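Local coordinates for protein hydroxyethylphosphonate dioxygenase (Streptomyces albus, PDB 6B9R) that cleaves 2-hydroxyethylphosphonate with molecular oxygen at a mononuclear iron centre, probably giving hydroxymethylphosphonate and formate, at residues Leu150-Thr155 with Gly210-Asp215; Trp183-Ala188 with Glu304-Ile309; Leu204-Gly209 with Leu415-Gly420. All coordinates share one frame; numbering follows the deposited sequence.

Contact 1 (Leu150-Thr155 with Gly210-Asp215); sequences LLYQFT and GELTGD. With FE (Fe (III) ion), chain E; 2HE ((2-hydroxyethyl)phosphonic acid), chain F.
Leu150 reaches Thr213 through a chi1 of 174°, which swings CG to the far side from the backbone N and carries the methyls toward the 210-215 loop; CD2 of Leu150 then lies 3.8 Å from CG2 of Thr213. Thr213 is turned to serve two purposes. With chi1 at 52°, OG1 sits between the backbone N and the carbonyl carbon and donates to Gly210 O at 3.0 Å from above the carbonyl plane, while CG2 is left facing the leucines. Leu151 meets the same methyl at about a right angle, its CD2 4.0 Å from Thr213 CG2. A beta-branched residue with one polar and one apolar arm suits this place. Beside it, the side chains of Tyr152 and Leu212 cross, and Leu212 CD1 approaches Tyr152 OH to 3.6 Å, oblique to the ring. The contact ties the start of strand 152-158, in the beta-sheet of a cupin-type domain, to the turn that leads from strand 202-208 into helix 215-223. Gly210 has backbone angles at which a CB would press on the carbonyl O of Gly209. Met434 of the second subunit packs on Leu212. One residue beyond Tyr152 the strand enters the active site: Gln153 OE1 binds the iron at 2.1 Å, with His149, His190, a more distant water and the substrate oxygens O3 and O4, a chelating pair, as the other ligands. The Gln153 amide is fixed in rotation by NE2 donating in its own plane to Thr155 OG1 at 2.6 Å, nearly straight at 169°. NE2 also donates to the substrate hydroxyl O4 at 3.1 Å, along a more bent path.

Contact 2 (Trp183-Ala188 with Glu304-Ile309); sequences WGLPFA and EADVRI
Trp183 and Arg308 join as an antiparallel hydrogen-bonded pair, with Trp183 N to Arg308 O at 3.0 Å and Arg308 N to Trp183 O at a short 2.7 Å. The backbones come closest one step further on, where Gly184 and Val307 form a non-hydrogen-bonded pair with their CA atoms 4.3 Å apart, as is usual for such a pair. There the CA of Val307 makes a CA-H...O contact of 3.2 Å with Trp183 O. The ladder ends with Leu185 N bonded to Asp306 O, the donor nearly along the C=O axis. Strand 307-310 is thereby added as an outermost strand, within this chain, to the antiparallel sheet of the cupin-like domain, entered through the type I' turn 304-307. Ala305 and Asp306 take the left-handed backbone conformation that this turn requires, and aspartate tolerates it better than most residues. The close side-chain packing is at Asp306: Leu185 crosses it at about a right angle, CD1 lying 3.7 Å from Asp306 OD1, and the small CB of Ala188 fits at 4.1 Å from Asp306 CB. The other carboxylate oxygen, OD2, is hydrogen-bonded to Ser167 of strand 161-167. The Arg308 end, firmly bonded in its backbone, is looser in its side chains. Arg308, partly exposed, comes near Trp183 only with CB, 4.2 Å from Trp183 O; bends at chi2 and chi3 then lead the guanidinium away, where NH1 donates to Ile309 O at 3.2 Å and NE to Thr302 O. Val307, by contrast, points to the buried side and packs on Tyr163 and Phe165.

Contact 3 (Leu204-Gly209 with Leu415-Gly420); sequences LALTYG and LMLRIG
Two beta-sheets, each built mainly from one half of the chain, are pressed face to face here, an arrangement consistent with a bicupin. Strand 204-208 of one runs almost parallel to strand 415-419 of the other, at 9° and with axes 9.7 Å apart, a separation for side-chain packing and not for backbone bonding. Alternate residues fill the gap. Leu206 and Leu417 slide past each other in opposite directions and touch at several points, the closest being Leu206 CB to Leu417 CD2 at 3.6 Å and Leu206 CD1 to Leu417 CB at 3.7 Å. Leu415 CD2 reaches both Leu204 CB, at 3.8 Å, and Leu206 CD1, at 4.0 Å, so one methyl of a branched side chain bridges two residues of the facing strand. Leucine suits these places because its forked end can lie alongside a neighbour's stem. At the other end, Tyr208 holds CG between its backbone N and carbonyl carbon (chi1 73°), which turns a ring face to Ile419. CG2 of Ile419 stands over the ring in a CH-pi contact, 3.8 Å from the Tyr208 centroid and 14° off its normal, while Ile419 CD1 lies 3.8 Å from Tyr208 CB. The hydroxyl end is buried but satisfied, with His339, Thr342 and Trp183 NE1 as hydrogen-bonding partners. Putting a leucine in place of Tyr208 would probably leave Trp183 NE1 without its hydroxyl mate and take from Ile419 the flat surface its methyl rests on. Within its own sheet, strand 202-208 lies between strands 123-129 and 152-158. Strand 412-419 is likewise flanked by strands 364-369 and 343-349, and on its far side Met416 and Arg418 pack against Leu250 of the second subunit.

All three contacts are largely buried and reach one antiparallel sheet, in which strand 152-158 of contact 1 lies between strand 181-184 of contact 2 and strand 202-208 of contact 3. Contact 3 is the most uniformly core-like, all its touching residues being buried and its chemistry purely apolar packing between sheets. Contact 2 is further from the centre of the chain, on a strand at the edge of the sheet within this chain, and is held by backbone bonds within a sheet. Contact 1 packs a strand start on a loop close to the second subunit, yet carries the iron ligand. Gln153 O to Gly184 N joins contacts 1 and 2, and Phe154 O to Leu206 N contacts 1 and 3.

Contact 1 (Leu150-Thr155 with Gly210-Asp215)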
loop_
_atom_site.group_PDB
_atom_site.type_symbol
_atom_site.label_atom_id
_atom_site.label_comp_id
_atom_site.label_asym_id
_atom_site.label_seq_id
_atom_site.Cartn_x
_atom_site.Cartn_y
_atom_site.Cartn_z
ATOM N N LEU A 150 -3.014 16.579 6.847
ATOM C CA LEU A 150 -2.311 15.436 6.269
ATOM C C LEU A 150 -2.749 15.174 4.833
ATOM O O LEU A 150 -1.919 14.848 3.977
ATOM C CB LEU A 150 -2.522 14.181 7.122
ATOM C CG LEU A 150 -1.941 12.901 6.497
ATOM C CD1 LEU A 150 -0.450 13.047 6.154
ATOM C CD2 LEU A 150 -2.174 11.687 7.385
ATOM N N LEU A 151 -4.035 15.320 4.542
ATOM C CA LEU A 151 -4.539 14.888 3.245
ATOM C C LEU A 151 -4.022 15.788 2.125
ATOM O O LEU A 151 -3.898 17.005 2.289
ATOM C CB LEU A 151 -6.067 14.866 3.240
ATOM C CG LEU A 151 -6.696 13.785 4.132
ATOM C CD1 LEU A 151 -8.187 13.593 3.810
ATOM C CD2 LEU A 151 -5.939 12.479 3.959
ATOM N N TYR A 152 -3.691 15.167 0.992
ATOM C CA TYR A 152 -3.449 15.916 -0.234
ATOM C C TYR A 152 -4.692 16.715 -0.602
ATOM O O TYR A 152 -5.814 16.331 -0.269
ATOM C CB TYR A 152 -3.108 14.961 -1.377
ATOM C CG TYR A 152 -1.818 14.202 -1.177
ATOM C CD1 TYR A 152 -1.767 13.066 -0.369
ATOM C CD2 TYR A 152 -0.650 14.614 -1.811
ATOM C CE1 TYR A 152 -0.576 12.377 -0.187
ATOM C CE2 TYR A 152 0.538 13.928 -1.645
ATOM C CZ TYR A 152 0.570 12.812 -0.840
ATOM O OH TYR A 152 1.754 12.145 -0.684
ATOM N N GLN A 153 -4.512 17.833 -1.302
ATOM C CA GLN A 153 -5.696 18.563 -1.736
ATOM C C GLN A 153 -5.652 18.878 -3.220
ATOM O O GLN A 153 -4.639 19.355 -3.735
ATOM C CB GLN A 153 -5.889 19.857 -0.953
ATOM C CG GLN A 153 -7.267 20.454 -1.161
ATOM C CD GLN A 153 -7.576 21.534 -0.142
ATOM O OE1 GLN A 153 -7.393 21.336 1.049
ATOM N NE2 GLN A 153 -8.036 22.685 -0.612
ATOM N N PHE A 154 -6.755 18.590 -3.893
ATOM C CA PHE A 154 -7.060 19.126 -5.207
ATOM C C PHE A 154 -8.196 20.114 -5.029
ATOM O O PHE A 154 -9.246 19.760 -4.480
ATOM C CB PHE A 154 -7.479 18.030 -6.192
ATOM C CG PHE A 154 -8.089 18.585 -7.427
ATOM C CD1 PHE A 154 -7.291 19.080 -8.445
ATOM C CD2 PHE A 154 -9.460 18.684 -7.551
ATOM C CE1 PHE A 154 -7.856 19.644 -9.579
ATOM C CE2 PHE A 154 -10.032 19.263 -8.684
ATOM C CZ PHE A 154 -9.222 19.735 -9.703
ATOM N N THR A 155 -8.002 21.341 -5.498
ATOM C CA THR A 155 -8.998 22.382 -5.331
ATOM C C THR A 155 -9.394 22.927 -6.691
ATOM O O THR A 155 -8.528 23.250 -7.508
ATOM C CB THR A 155 -8.471 23.506 -4.442
ATOM O OG1 THR A 155 -8.088 22.959 -3.170
ATOM C CG2 THR A 155 -9.550 24.541 -4.223
ATOM N N GLY A 210 -4.599 8.315 -0.143
ATOM C CA GLY A 210 -3.657 7.444 -0.783
ATOM C C GLY A 210 -2.840 6.565 0.151
ATOM O O GLY A 210 -3.298 6.084 1.196
ATOM N N GLU A 211 -1.599 6.340 -0.272
ATOM C CA GLU A 211 -0.725 5.357 0.363
ATOM C C GLU A 211 -0.193 5.833 1.704
ATOM O O GLU A 211 0.027 5.000 2.588
ATOM C CB GLU A 211 0.420 5.010 -0.576
ATOM C CG GLU A 211 -0.002 4.170 -1.802
ATOM C CD GLU A 211 1.148 3.386 -2.470
ATOM O OE1 GLU A 211 1.848 2.586 -1.792
ATOM O OE2 GLU A 211 1.320 3.541 -3.702
ATOM N N LEU A 212 0.014 7.149 1.880
ATOM C CA LEU A 212 0.450 7.671 3.177
ATOM C C LEU A 212 -0.505 7.292 4.301
ATOM O O LEU A 212 -0.078 7.085 5.444
ATOM C CB LEU A 212 0.576 9.198 3.126
ATOM C CG LEU A 212 1.920 9.836 2.811
ATOM C CD1 LEU A 212 1.781 11.364 2.859
ATOM C CD2 LEU A 212 2.987 9.363 3.774
ATOM N N THR A 213 -1.801 7.261 4.021
ATOM C CA THR A 213 -2.777 6.949 5.055
ATOM C C THR A 213 -3.047 5.442 5.088
ATOM O O THR A 213 -2.687 4.695 4.181
ATOM C CB THR A 213 -4.067 7.736 4.816
ATOM O OG1 THR A 213 -4.505 7.539 3.465
ATOM C CG2 THR A 213 -3.817 9.224 5.040
ATOM N N GLY A 214 -3.685 4.987 6.154
ATOM C CA GLY A 214 -3.886 3.557 6.268
ATOM C C GLY A 214 -2.655 2.823 6.768
ATOM O O GLY A 214 -1.970 3.328 7.664
ATOM N N ASP A 215 -2.368 1.641 6.196
ATOM C CA ASP A 215 -1.395 0.726 6.793
ATOM C C ASP A 215 -0.044 1.399 7.011
ATOM O O ASP A 215 0.621 1.160 8.028
ATOM C CB ASP A 215 -1.205 -0.513 5.912
ATOM C CG ASP A 215 -2.434 -1.423 5.870
ATOM O OD1 ASP A 215 -3.303 -1.355 6.764
ATOM O OD2 ASP A 215 -2.528 -2.214 4.916
HETATM FE FE FE E . -7.391 22.352 2.922
HETATM O O3 2HE F . -8.527 23.307 4.888
HETATM P P 2HE F . -9.382 24.436 5.341
HETATM O O1 2HE F . -8.536 25.437 6.275
HETATM O O2 2HE F . -10.679 23.908 6.147
HETATM C CA 2HE F . -9.894 25.287 3.831
HETATM C CB 2HE F . -10.174 24.214 2.782
HETATM O O4 2HE F . -8.958 23.695 2.220
HETATM O O HOH W 1 -9.610 21.094 2.771
#

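Contact 2 (Trp183-Ala188 with Glu304-Ile309)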
loop_
_atom_site.group_PDB
_atom_site.type_symbol
_atom_site.label_atom_id
_atom_site.label_comp_id
_atom_site.label_asym_id
_atom_site.label_seq_id
_atom_site.Cartn_x
_atom_site.Cartn_y
_atom_site.Cartn_z
ATOM N N TRP A 183 -3.174 21.697 -6.985
ATOM C CA TRP A 183 -2.915 20.433 -6.304
ATOM C C TRP A 183 -1.812 20.684 -5.284
ATOM O O TRP A 183 -0.834 21.369 -5.586
ATOM C CB TRP A 183 -2.504 19.341 -7.316
ATOM C CG TRP A 183 -2.279 17.962 -6.720
ATOM C CD1 TRP A 183 -3.184 16.930 -6.651
ATOM C CD2 TRP A 183 -1.069 17.472 -6.137
ATOM N NE1 TRP A 183 -2.603 15.829 -6.060
ATOM C CE2 TRP A 183 -1.308 16.139 -5.728
ATOM C CE3 TRP A 183 0.197 18.031 -5.917
ATOM C CZ2 TRP A 183 -0.330 15.363 -5.120
ATOM C CZ3 TRP A 183 1.168 17.261 -5.310
ATOM C CH2 TRP A 183 0.904 15.939 -4.920
ATOM N N GLY A 184 -1.965 20.151 -4.076
ATOM C CA GLY A 184 -1.117 20.558 -2.967
ATOM C C GLY A 184 -0.740 19.396 -2.068
ATOM O O GLY A 184 -1.494 18.435 -1.901
ATOM N N LEU A 185 0.441 19.518 -1.456
ATOM C CA LEU A 185 1.088 18.468 -0.685
ATOM C C LEU A 185 0.571 18.440 0.743
ATOM O O LEU A 185 -0.000 19.421 1.232
ATOM C CB LEU A 185 2.600 18.684 -0.690
ATOM C CG LEU A 185 3.286 18.377 -2.015
ATOM C CD1 LEU A 185 4.764 18.793 -1.954
ATOM C CD2 LEU A 185 3.142 16.898 -2.342
ATOM N N PRO A 186 0.767 17.318 1.438
ATOM C CA PRO A 186 0.366 17.231 2.847
ATOM C C PRO A 186 0.986 18.332 3.703
ATOM O O PRO A 186 2.138 18.722 3.507
ATOM C CB PRO A 186 0.883 15.848 3.270
ATOM C CG PRO A 186 0.889 15.045 2.019
ATOM C CD PRO A 186 1.284 16.035 0.927
ATOM N N PHE A 187 0.192 18.831 4.656
ATOM C CA PHE A 187 0.608 19.769 5.702
ATOM C C PHE A 187 1.080 21.121 5.163
ATOM O O PHE A 187 1.710 21.899 5.890
ATOM C CB PHE A 187 1.681 19.143 6.600
ATOM C CG PHE A 187 1.187 17.964 7.371
ATOM C CD1 PHE A 187 0.246 18.129 8.377
ATOM C CD2 PHE A 187 1.642 16.691 7.081
ATOM C CE1 PHE A 187 -0.224 17.051 9.092
ATOM C CE2 PHE A 187 1.181 15.604 7.801
ATOM C CZ PHE A 187 0.237 15.787 8.804
ATOM N N ALA A 188 0.763 21.443 3.919
ATOM C CA ALA A 188 1.041 22.781 3.409
ATOM C C ALA A 188 -0.054 23.739 3.869
ATOM O O ALA A 188 -1.216 23.551 3.500
ATOM C CB ALA A 188 1.130 22.763 1.889
ATOM N N GLU A 304 5.845 23.726 -6.781
ATOM C CA GLU A 304 6.696 24.826 -6.357
ATOM C C GLU A 304 5.983 25.477 -5.181
ATOM O O GLU A 304 4.780 25.748 -5.258
ATOM C CB GLU A 304 6.943 25.821 -7.501
ATOM C CG GLU A 304 7.719 27.098 -7.106
ATOM C CD GLU A 304 9.009 26.814 -6.342
ATOM O OE1 GLU A 304 9.630 25.750 -6.568
ATOM O OE2 GLU A 304 9.404 27.661 -5.510
ATOM N N ALA A 305 6.708 25.676 -4.078
ATOM C CA ALA A 305 6.078 26.063 -2.816
ATOM C C ALA A 305 4.957 25.083 -2.457
ATOM O O ALA A 305 3.898 25.467 -1.959
ATOM C CB ALA A 305 5.567 27.507 -2.869
ATOM N N ASP A 306 5.191 23.803 -2.751
ATOM C CA ASP A 306 4.367 22.660 -2.340
ATOM C C ASP A 306 2.987 22.618 -2.989
ATOM O O ASP A 306 2.119 21.839 -2.534
ATOM C CB ASP A 306 4.215 22.601 -0.817
ATOM C CG ASP A 306 5.543 22.468 -0.114
ATOM O OD1 ASP A 306 6.438 21.791 -0.666
ATOM O OD2 ASP A 306 5.702 23.061 0.974
ATOM N N VAL A 307 2.751 23.410 -4.038
ATOM C CA VAL A 307 1.506 23.380 -4.800
ATOM C C VAL A 307 1.840 23.366 -6.287
ATOM O O VAL A 307 2.920 23.786 -6.708
ATOM C CB VAL A 307 0.583 24.580 -4.472
ATOM C CG1 VAL A 307 0.236 24.606 -2.998
ATOM C CG2 VAL A 307 1.240 25.899 -4.879
ATOM N N ARG A 308 0.896 22.871 -7.087
ATOM C CA ARG A 308 0.969 22.972 -8.547
ATOM C C ARG A 308 -0.329 23.602 -9.040
ATOM O O ARG A 308 -1.399 22.993 -8.956
ATOM C CB ARG A 308 1.216 21.605 -9.194
ATOM C CG ARG A 308 1.033 21.517 -10.731
ATOM C CD ARG A 308 1.501 22.755 -11.519
ATOM N NE ARG A 308 2.835 23.204 -11.159
ATOM C CZ ARG A 308 3.294 24.427 -11.399
ATOM N NH1 ARG A 308 2.520 25.333 -11.989
ATOM N NH2 ARG A 308 4.519 24.747 -11.033
ATOM N N ILE A 309 -0.231 24.813 -9.570
ATOM C CA ILE A 309 -1.395 25.572 -10.011
ATOM C C ILE A 309 -1.609 25.346 -11.503
ATOM O O ILE A 309 -0.673 25.495 -12.299
ATOM C CB ILE A 309 -1.209 27.068 -9.713
ATOM C CG1 ILE A 309 -1.062 27.287 -8.203
ATOM C CG2 ILE A 309 -2.385 27.852 -10.248
ATOM C CD1 ILE A 309 -0.557 28.679 -7.837
#

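Contact 3 (Leu204-Gly209 with Leu415-Gly420)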
loop_
_atom_site.group_PDB
_atom_site.type_symbol
_atom_site.label_atom_id
_atom_site.label_comp_id
_atom_site.label_asym_id
_atom_site.label_seq_id
_atom_site.Cartn_x
_atom_site.Cartn_y
_atom_site.Cartn_z
ATOM N N LEU A 204 -14.450 23.587 -4.683
ATOM C CA LEU A 204 -14.594 22.161 -4.412
ATOM C C LEU A 204 -13.218 21.720 -3.943
ATOM O O LEU A 204 -12.296 21.573 -4.750
ATOM C CB LEU A 204 -15.072 21.391 -5.639
ATOM C CG LEU A 204 -16.585 21.397 -5.930
ATOM C CD1 LEU A 204 -17.368 20.660 -4.844
ATOM C CD2 LEU A 204 -17.136 22.806 -6.101
ATOM N N ALA A 205 -13.078 21.574 -2.624
ATOM C CA ALA A 205 -11.835 21.156 -1.966
ATOM C C ALA A 205 -11.874 19.640 -1.833
ATOM O O ALA A 205 -12.450 19.104 -0.881
ATOM C CB ALA A 205 -11.692 21.832 -0.602
ATOM N N LEU A 206 -11.285 18.947 -2.807
ATOM C CA LEU A 206 -11.351 17.496 -2.879
ATOM C C LEU A 206 -10.067 16.929 -2.276
ATOM O O LEU A 206 -9.093 16.624 -2.972
ATOM C CB LEU A 206 -11.558 17.049 -4.336
ATOM C CG LEU A 206 -12.645 17.788 -5.144
ATOM C CD1 LEU A 206 -12.859 17.146 -6.522
ATOM C CD2 LEU A 206 -13.963 17.870 -4.378
ATOM N N THR A 207 -10.064 16.798 -0.951
ATOM C CA THR A 207 -8.906 16.202 -0.300
ATOM C C THR A 207 -8.995 14.677 -0.347
ATOM O O THR A 207 -10.078 14.094 -0.450
ATOM C CB THR A 207 -8.762 16.678 1.154
ATOM O OG1 THR A 207 -9.823 16.143 1.952
ATOM C CG2 THR A 207 -8.790 18.206 1.247
ATOM N N TYR A 208 -7.833 14.033 -0.280
ATOM C CA TYR A 208 -7.739 12.584 -0.402
ATOM C C TYR A 208 -6.381 12.148 0.136
ATOM O O TYR A 208 -5.489 12.969 0.380
ATOM C CB TYR A 208 -7.969 12.123 -1.850
ATOM C CG TYR A 208 -6.824 12.431 -2.805
ATOM C CD1 TYR A 208 -6.702 13.692 -3.391
ATOM C CD2 TYR A 208 -5.884 11.456 -3.134
ATOM C CE1 TYR A 208 -5.661 13.983 -4.263
ATOM C CE2 TYR A 208 -4.825 11.736 -4.013
ATOM C CZ TYR A 208 -4.727 13.012 -4.578
ATOM O OH TYR A 208 -3.698 13.319 -5.459
ATOM N N GLY A 209 -6.253 10.837 0.358
ATOM C CA GLY A 209 -5.120 10.335 1.117
ATOM C C GLY A 209 -4.145 9.442 0.358
ATOM O O GLY A 209 -2.950 9.749 0.275
ATOM N N LEU A 415 -17.346 18.124 -12.693
ATOM C CA LEU A 415 -15.983 18.007 -12.199
ATOM C C LEU A 415 -15.726 16.541 -11.879
ATOM O O LEU A 415 -16.569 15.891 -11.253
ATOM C CB LEU A 415 -15.798 18.877 -10.953
ATOM C CG LEU A 415 -14.445 18.879 -10.236
ATOM C CD1 LEU A 415 -13.339 19.348 -11.161
ATOM C CD2 LEU A 415 -14.549 19.769 -8.996
ATOM N N MET A 416 -14.575 16.020 -12.312
ATOM C CA MET A 416 -14.216 14.620 -12.089
ATOM C C MET A 416 -12.839 14.545 -11.443
ATOM O O MET A 416 -11.865 15.106 -11.965
ATOM C CB MET A 416 -14.234 13.822 -13.408
ATOM C CG MET A 416 -13.622 12.413 -13.342
ATOM S SD MET A 416 -13.532 11.627 -14.983
ATOM C CE MET A 416 -15.201 11.034 -15.200
ATOM N N LEU A 417 -12.758 13.866 -10.303
ATOM C CA LEU A 417 -11.484 13.591 -9.656
ATOM C C LEU A 417 -11.363 12.083 -9.499
ATOM O O LEU A 417 -12.219 11.466 -8.868
ATOM C CB LEU A 417 -11.378 14.260 -8.282
ATOM C CG LEU A 417 -10.034 13.932 -7.606
ATOM C CD1 LEU A 417 -8.840 14.510 -8.387
ATOM C CD2 LEU A 417 -9.994 14.408 -6.170
ATOM N N ARG A 418 -10.309 11.511 -10.072
ATOM C CA ARG A 418 -10.027 10.086 -10.033
ATOM C C ARG A 418 -8.734 9.894 -9.260
ATOM O O ARG A 418 -7.760 10.612 -9.501
ATOM C CB ARG A 418 -9.887 9.519 -11.448
ATOM C CG ARG A 418 -10.835 10.147 -12.452
ATOM C CD ARG A 418 -10.494 9.690 -13.859
ATOM N NE ARG A 418 -11.568 8.894 -14.433
ATOM C CZ ARG A 418 -11.397 8.041 -15.439
ATOM N NH1 ARG A 418 -10.187 7.853 -15.960
ATOM N NH2 ARG A 418 -12.438 7.370 -15.916
ATOM N N ILE A 419 -8.724 8.947 -8.320
ATOM C CA ILE A 419 -7.556 8.727 -7.473
ATOM C C ILE A 419 -7.286 7.234 -7.379
ATOM O O ILE A 419 -8.197 6.406 -7.495
ATOM C CB ILE A 419 -7.733 9.326 -6.057
ATOM C CG1 ILE A 419 -8.892 8.645 -5.321
ATOM C CG2 ILE A 419 -7.991 10.837 -6.129
ATOM C CD1 ILE A 419 -8.986 9.017 -3.844
ATOM N N GLY A 420 -6.021 6.890 -7.166
ATOM C CA GLY A 420 -5.680 5.501 -6.911
ATOM C C GLY A 420 -6.172 5.072 -5.543
ATOM O O GLY A 420 -6.169 5.847 -4.585
#